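Local coordinates for polysaccharide Lyase Family 6 (Bacteroides cellulosilyticus, PDB 6QPS), which probably cleaves mannuronic acid-rich alginate by beta-elimination, as a calcium-binding polysaccharide lyase of family 6 from a human gut bacterium, at residues H300-R311 / N344-S355. Numbering follows the deposited sequence. Where two conformers were deposited one is given.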
# COMPACT_ATOMS: atom_id res chain seq x y z
N HIS A 300 -6.22 -11.00 -12.31
CA HIS A 300 -6.10 -9.56 -12.11
C HIS A 300 -6.42 -8.79 -13.39
O HIS A 300 -6.25 -9.29 -14.51
CB HIS A 300 -4.68 -9.18 -11.67
CG HIS A 300 -4.08 -10.12 -10.67
ND1 HIS A 300 -4.59 -10.31 -9.39
CD2 HIS A 300 -3.02 -10.94 -10.78
CE1 HIS A 300 -3.84 -11.20 -8.77
NE2 HIS A 300 -2.87 -11.59 -9.59
N THR A 301 -6.88 -7.55 -13.20
CA THR A 301 -7.09 -6.60 -14.30
C THR A 301 -6.21 -5.38 -14.04
O THR A 301 -6.31 -4.76 -12.97
CB THR A 301 -8.57 -6.24 -14.42
OG1 THR A 301 -9.34 -7.44 -14.62
CG2 THR A 301 -8.80 -5.32 -15.61
N VAL A 302 -5.33 -5.06 -14.99
CA VAL A 302 -4.27 -4.06 -14.83
C VAL A 302 -4.42 -3.05 -15.97
O VAL A 302 -4.06 -3.35 -17.12
CB VAL A 302 -2.89 -4.73 -14.87
CG1 VAL A 302 -1.79 -3.71 -14.70
CG2 VAL A 302 -2.78 -5.84 -13.82
N TYR A 303 -4.98 -1.88 -15.66
CA TYR A 303 -5.44 -0.91 -16.65
C TYR A 303 -5.00 0.51 -16.34
O TYR A 303 -5.15 0.97 -15.21
CB TYR A 303 -6.99 -0.98 -16.67
CG TYR A 303 -7.69 0.13 -17.42
CD1 TYR A 303 -7.48 0.26 -18.78
CD2 TYR A 303 -8.57 1.01 -16.79
CE1 TYR A 303 -8.11 1.26 -19.50
CE2 TYR A 303 -9.23 1.99 -17.50
CZ TYR A 303 -8.99 2.12 -18.86
OH TYR A 303 -9.61 3.10 -19.61
N ASP A 304 -4.52 1.22 -17.36
CA ASP A 304 -4.29 2.67 -17.29
C ASP A 304 -3.18 3.08 -16.32
O ASP A 304 -3.17 4.22 -15.87
CB ASP A 304 -5.61 3.42 -17.01
CG ASP A 304 -5.55 4.92 -17.28
OD1 ASP A 304 -4.99 5.29 -18.33
OD2 ASP A 304 -6.09 5.68 -16.45
N ASN A 305 -2.24 2.19 -16.00
CA ASN A 305 -1.12 2.54 -15.14
C ASN A 305 0.00 3.14 -15.97
O ASN A 305 0.20 2.78 -17.13
CB ASN A 305 -0.65 1.32 -14.37
CG ASN A 305 -1.77 0.70 -13.54
OD1 ASN A 305 -2.07 1.16 -12.45
ND2 ASN A 305 -2.40 -0.36 -14.08
N TYR A 306 0.73 4.08 -15.36
CA TYR A 306 1.79 4.84 -16.03
C TYR A 306 3.06 4.67 -15.20
O TYR A 306 3.12 5.14 -14.05
CB TYR A 306 1.37 6.31 -16.12
CG TYR A 306 2.21 7.19 -17.04
CD1 TYR A 306 3.48 7.61 -16.68
CD2 TYR A 306 1.71 7.63 -18.27
CE1 TYR A 306 4.24 8.43 -17.50
CE2 TYR A 306 2.45 8.46 -19.09
CZ TYR A 306 3.72 8.85 -18.70
OH TYR A 306 4.45 9.67 -19.55
N ILE A 307 4.06 3.98 -15.76
CA ILE A 307 5.29 3.60 -15.05
C ILE A 307 6.46 4.25 -15.76
O ILE A 307 6.68 3.99 -16.95
CB ILE A 307 5.46 2.07 -15.03
CG1 ILE A 307 4.29 1.46 -14.27
CG2 ILE A 307 6.75 1.68 -14.39
CD1 ILE A 307 3.96 0.03 -14.57
N LYS A 308 7.18 5.13 -15.05
CA LYS A 308 8.26 5.93 -15.62
C LYS A 308 9.57 5.80 -14.85
O LYS A 308 9.61 6.02 -13.64
CB LYS A 308 7.83 7.42 -15.67
CG LYS A 308 8.86 8.36 -16.28
CD LYS A 308 8.48 9.84 -16.15
CE LYS A 308 9.38 10.72 -16.99
NZ LYS A 308 9.18 12.17 -16.69
N ASP A 309 10.66 5.58 -15.60
CA ASP A 309 12.02 5.67 -15.08
C ASP A 309 12.23 4.83 -13.82
O ASP A 309 12.86 5.29 -12.86
CB ASP A 309 12.42 7.12 -14.79
CG ASP A 309 12.49 8.01 -16.02
OD1 ASP A 309 12.64 7.50 -17.16
OD2 ASP A 309 12.41 9.25 -15.83
N VAL A 310 11.70 3.60 -13.80
CA VAL A 310 11.99 2.67 -12.71
C VAL A 310 13.09 1.73 -13.16
O VAL A 310 13.14 1.33 -14.33
CB VAL A 310 10.74 1.90 -12.21
CG1 VAL A 310 9.71 2.89 -11.67
CG2 VAL A 310 10.13 1.03 -13.30
N ARG A 311 13.97 1.34 -12.24
CA ARG A 311 15.20 0.65 -12.64
C ARG A 311 15.23 -0.85 -12.37
O ARG A 311 16.05 -1.54 -12.99
CB ARG A 311 16.42 1.32 -12.01
CG ARG A 311 16.69 2.69 -12.64
CD ARG A 311 17.46 2.63 -13.96
NE ARG A 311 16.84 1.78 -14.99
CZ ARG A 311 15.81 2.14 -15.75
NH1 ARG A 311 15.24 3.33 -15.64
NH2 ARG A 311 15.32 1.29 -16.64
N ASN A 344 -5.03 -15.76 -16.65
CA ASN A 344 -6.24 -14.96 -16.83
C ASN A 344 -6.05 -13.53 -16.34
O ASN A 344 -6.84 -13.00 -15.56
CB ASN A 344 -7.45 -15.61 -16.16
CG ASN A 344 -7.53 -17.09 -16.43
OD1 ASN A 344 -7.37 -17.56 -17.57
ND2 ASN A 344 -7.78 -17.87 -15.39
N VAL A 345 -4.97 -12.90 -16.80
CA VAL A 345 -4.60 -11.55 -16.39
C VAL A 345 -4.68 -10.65 -17.62
O VAL A 345 -4.10 -10.97 -18.67
CB VAL A 345 -3.19 -11.50 -15.76
CG1 VAL A 345 -2.76 -10.07 -15.51
CG2 VAL A 345 -3.14 -12.30 -14.45
N ASP A 346 -5.43 -9.55 -17.51
CA ASP A 346 -5.59 -8.57 -18.58
C ASP A 346 -4.72 -7.35 -18.27
O ASP A 346 -4.91 -6.70 -17.24
CB ASP A 346 -7.07 -8.16 -18.64
CG ASP A 346 -7.38 -7.18 -19.77
OD1 ASP A 346 -6.69 -7.21 -20.81
OD2 ASP A 346 -8.32 -6.38 -19.60
N ILE A 347 -3.76 -7.06 -19.16
CA ILE A 347 -2.81 -5.95 -19.01
C ILE A 347 -3.01 -5.03 -20.21
O ILE A 347 -2.49 -5.28 -21.29
CB ILE A 347 -1.36 -6.44 -18.89
CG1 ILE A 347 -1.26 -7.52 -17.79
CG2 ILE A 347 -0.44 -5.29 -18.62
CD1 ILE A 347 0.10 -8.20 -17.62
N ALA A 348 -3.80 -3.95 -20.01
CA ALA A 348 -4.29 -3.12 -21.10
C ALA A 348 -4.13 -1.62 -20.84
O ALA A 348 -4.42 -1.11 -19.76
CB ALA A 348 -5.77 -3.43 -21.34
N TYR A 349 -3.72 -0.91 -21.89
CA TYR A 349 -3.79 0.56 -21.90
C TYR A 349 -2.88 1.18 -20.84
O TYR A 349 -3.19 2.23 -20.28
CB TYR A 349 -5.24 1.11 -21.84
CG TYR A 349 -5.98 0.98 -23.16
CD1 TYR A 349 -5.75 1.88 -24.18
CD2 TYR A 349 -6.89 -0.06 -23.41
CE1 TYR A 349 -6.36 1.77 -25.41
CE2 TYR A 349 -7.53 -0.19 -24.66
CZ TYR A 349 -7.25 0.73 -25.67
OH TYR A 349 -7.81 0.68 -26.92
N ASN A 350 -1.76 0.53 -20.54
CA ASN A 350 -0.74 1.04 -19.64
C ASN A 350 0.39 1.67 -20.44
O ASN A 350 0.50 1.49 -21.65
CB ASN A 350 -0.16 -0.10 -18.79
CG ASN A 350 -1.24 -0.86 -18.02
OD1 ASN A 350 -1.69 -0.45 -16.97
ND2 ASN A 350 -1.64 -2.02 -18.55
N THR A 351 1.24 2.43 -19.75
CA THR A 351 2.43 3.05 -20.34
C THR A 351 3.65 2.64 -19.53
O THR A 351 3.64 2.74 -18.30
CB THR A 351 2.31 4.57 -20.33
OG1 THR A 351 1.23 4.99 -21.16
CG2 THR A 351 3.60 5.22 -20.82
N PHE A 352 4.69 2.15 -20.23
CA PHE A 352 5.97 1.78 -19.64
C PHE A 352 7.03 2.62 -20.34
O PHE A 352 7.40 2.34 -21.48
CB PHE A 352 6.23 0.30 -19.81
CG PHE A 352 5.15 -0.56 -19.26
CD1 PHE A 352 5.17 -0.96 -17.94
CD2 PHE A 352 4.09 -0.97 -20.06
CE1 PHE A 352 4.17 -1.75 -17.42
CE2 PHE A 352 3.09 -1.78 -19.53
CZ PHE A 352 3.12 -2.15 -18.22
N LEU A 353 7.48 3.65 -19.65
CA LEU A 353 8.39 4.66 -20.19
C LEU A 353 9.75 4.54 -19.53
O LEU A 353 9.87 4.73 -18.30
CB LEU A 353 7.77 6.05 -19.99
CG LEU A 353 8.59 7.23 -20.47
CD1 LEU A 353 8.89 7.16 -21.97
CD2 LEU A 353 7.91 8.55 -20.14
N ASN A 354 10.77 4.21 -20.32
CA ASN A 354 12.08 3.89 -19.77
C ASN A 354 11.96 2.96 -18.56
O ASN A 354 12.63 3.14 -17.54
CB ASN A 354 12.86 5.16 -19.45
CG ASN A 354 14.27 4.88 -19.06
OD1 ASN A 354 14.93 3.98 -19.61
ND2 ASN A 354 14.78 5.66 -18.11
N SER A 355 11.11 1.94 -18.70
CA SER A 355 10.84 0.94 -17.68
C SER A 355 10.65 -0.42 -18.35
O SER A 355 9.95 -0.53 -19.35
CB SER A 355 9.56 1.31 -16.91
OG SER A 355 9.69 2.60 -16.30
O HOH W 1 -5.14 4.57 -20.87
O HOH W 2 14.50 1.02 -19.69
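Backbone hydrogen bonds join T301–Y303 to D346–A348 and Y306–K308 to T351–L353, two parallel pairings in register. V302 sits between two residues of the other strand: its N donates to D346 O (2.8 Å) and its O accepts from A348 N. In the second pairing I307 does the same, its N reaching T351 O and its O receiving L353 N in an almost straight bond (2.8 Å, 178° at the hydrogen).

Between the pairings both chains bend at a residue in the left-handed helical conformation, D304 and Y349, and the asparagine after each bend turns inward. N350 OD1 accepts from both N305 N (2.9 Å) and N305 ND2 (3.0 Å), while N350 ND2 donates to V302 O from above its carbonyl plane. The two amides lie side by side: both carry CG beside the backbone N and share one twist at chi2 (-81°), which leaves their planes 9° apart. N305 OD1 accepts from N280 N, and N376 OD1 takes N350 N, so the same amide-to-backbone bond recurs from coil to coil, as in the rows of asparagines inside a right-handed parallel beta-helix, the fold of the chondroitinase B family. An amide suits this buried bend because it can donate and accept at once.

Apolar contacts divide between the two faces. Inside, I307 CD1 presses on F352 CE1 (3.4 Å), and F352 also meets F373 of strand 371-379; both apolar side chains fill the buried interior. Outside, T351 CG2 makes a CH-pi contact over one face of the Y306 ring, whose hydroxyl bonds E437 of helix 433-445; K308 pairs with the same glutamate.

At the far bend N354 ND2 donates to D309 OD1 (3.0 Å) from above the carboxylate plane; both residues are left-handed helical, which aspartate and asparagine accept readily.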